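Local coordinates for suppressor protein MPT5 (Saccharomyces cerevisiae, PDB 5BZ1) that binds short sequence elements in the 3'-untranslated regions of target mRNAs through its Pumilio-repeat domain and so regulates their expression after transcription, at residues Asn168-Ile171 with Thr172-His176. Sequence-based numbering, arbitrary orientation.
Sequences NNII and TISTH
Ser174 and Thr175 fold their hydroxyls back onto the carbonyls of Ile170 and Ile171, four residues earlier, a worked example of how a short helix can use side chains to reinforce its own backbone bonding. Ile170 O takes Ser174 N at 2.9 Å and Ser174 OG at 2.8 Å, and the two donors arrive from opposite faces of the carbonyl plane. With OG beside its own backbone N (chi1 -60°), Ser174 reaches back along the helix, and CD1 of Ile170 packs against Ser174 OG at 3.5 Å. This is the tight side: Leu183 of helix 179-189 touches both side chains, while Ile173, whose N bonds Asn169 O, is buried with Ile136 of helix 129-137 against it.

One residue further along, Ile171 O likewise accepts two bonds from Thr175. The N-H bond lies only 16° from the carbonyl plane, whereas OG1 of Thr175 sits above that plane, 2.8 Å from Ile171 O. Helix 169-174 is a short helix within Pumilio repeat 5, stacked between neighbouring repeats in the curved all-helical PUF scaffold, and Thr175 is where the chain leaves helical geometry. The methyl CG2 of Thr175 meets CG2 of Ile171 at 4.0 Å. A valine in place of Thr175 would probably cost Ile171 O its second donor, leaving Thr175 N as the one hydrogen bond joining these two residues.

The flank carrying Asn169 and Thr172 is looser and wetter. Asn169 OD1 and Thr172 OG1 stand 4.4 Å apart, too far to bond directly, and a water bridges them, donating to OD1 and lying 2.6 Å from OG1. The amide of Asn169 is nonetheless held at its other end, where ND2 bonds Ala163 O.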
# COMPACT_ATOMS: atom_id res chain seq x y z
N ASN A 168 -18.06 -3.73 0.88
CA ASN A 168 -17.35 -3.03 -0.19
C ASN A 168 -16.30 -2.03 0.33
O ASN A 168 -15.94 -1.08 -0.37
CB ASN A 168 -18.33 -2.31 -1.12
CG ASN A 168 -19.04 -1.16 -0.44
OD1 ASN A 168 -19.34 -1.22 0.76
ND2 ASN A 168 -19.32 -0.10 -1.19
N ASN A 169 -15.82 -2.26 1.55
CA ASN A 169 -14.80 -1.39 2.13
C ASN A 169 -13.51 -1.34 1.32
O ASN A 169 -12.73 -0.39 1.44
CB ASN A 169 -14.50 -1.81 3.58
CG ASN A 169 -15.67 -1.58 4.52
OD1 ASN A 169 -16.65 -0.93 4.16
ND2 ASN A 169 -15.56 -2.10 5.74
N ILE A 170 -13.27 -2.36 0.49
CA ILE A 170 -12.08 -2.36 -0.37
C ILE A 170 -12.09 -1.14 -1.30
O ILE A 170 -11.04 -0.58 -1.61
CB ILE A 170 -11.95 -3.68 -1.19
CG1 ILE A 170 -10.61 -3.72 -1.93
CG2 ILE A 170 -13.10 -3.85 -2.17
CD1 ILE A 170 -9.41 -3.68 -1.01
N ILE A 171 -13.28 -0.72 -1.72
CA ILE A 171 -13.43 0.48 -2.53
C ILE A 171 -13.11 1.73 -1.71
O ILE A 171 -12.27 2.55 -2.09
CB ILE A 171 -14.86 0.60 -3.09
CG1 ILE A 171 -15.20 -0.61 -3.97
CG2 ILE A 171 -15.01 1.89 -3.90
CD1 ILE A 171 -14.52 -0.57 -5.32
N THR A 172 -13.79 1.87 -0.57
CA THR A 172 -13.63 3.01 0.32
C THR A 172 -12.16 3.28 0.63
O THR A 172 -11.72 4.43 0.70
CB THR A 172 -14.39 2.80 1.64
OG1 THR A 172 -15.73 2.38 1.36
CG2 THR A 172 -14.42 4.08 2.47
N ILE A 173 -11.39 2.21 0.79
CA ILE A 173 -9.97 2.29 1.11
C ILE A 173 -9.07 2.51 -0.11
O ILE A 173 -8.23 3.41 -0.11
CB ILE A 173 -9.53 1.04 1.90
CG1 ILE A 173 -10.13 1.07 3.31
CG2 ILE A 173 -8.01 0.93 1.96
CD1 ILE A 173 -10.19 -0.28 3.99
N SER A 174 -9.23 1.68 -1.14
CA SER A 174 -8.35 1.71 -2.31
C SER A 174 -8.47 3.00 -3.13
O SER A 174 -7.52 3.40 -3.81
CB SER A 174 -8.60 0.51 -3.22
OG SER A 174 -8.38 -0.71 -2.54
N THR A 175 -9.64 3.63 -3.09
CA THR A 175 -9.89 4.83 -3.87
C THR A 175 -9.66 6.10 -3.05
O THR A 175 -10.03 7.20 -3.47
CB THR A 175 -11.31 4.86 -4.45
OG1 THR A 175 -12.26 4.98 -3.38
CG2 THR A 175 -11.59 3.58 -5.23
N HIS A 176 -9.07 5.93 -1.87
CA HIS A 176 -8.75 7.07 -1.02
C HIS A 176 -7.25 7.38 -1.06
O HIS A 176 -6.42 6.47 -1.09
CB HIS A 176 -9.22 6.81 0.42
CG HIS A 176 -9.15 8.02 1.30
ND1 HIS A 176 -7.98 8.46 1.88
CD2 HIS A 176 -10.11 8.87 1.72
CE1 HIS A 176 -8.22 9.53 2.60
NE2 HIS A 176 -9.52 9.80 2.53
O HOH W 1 -17.04 1.48 3.42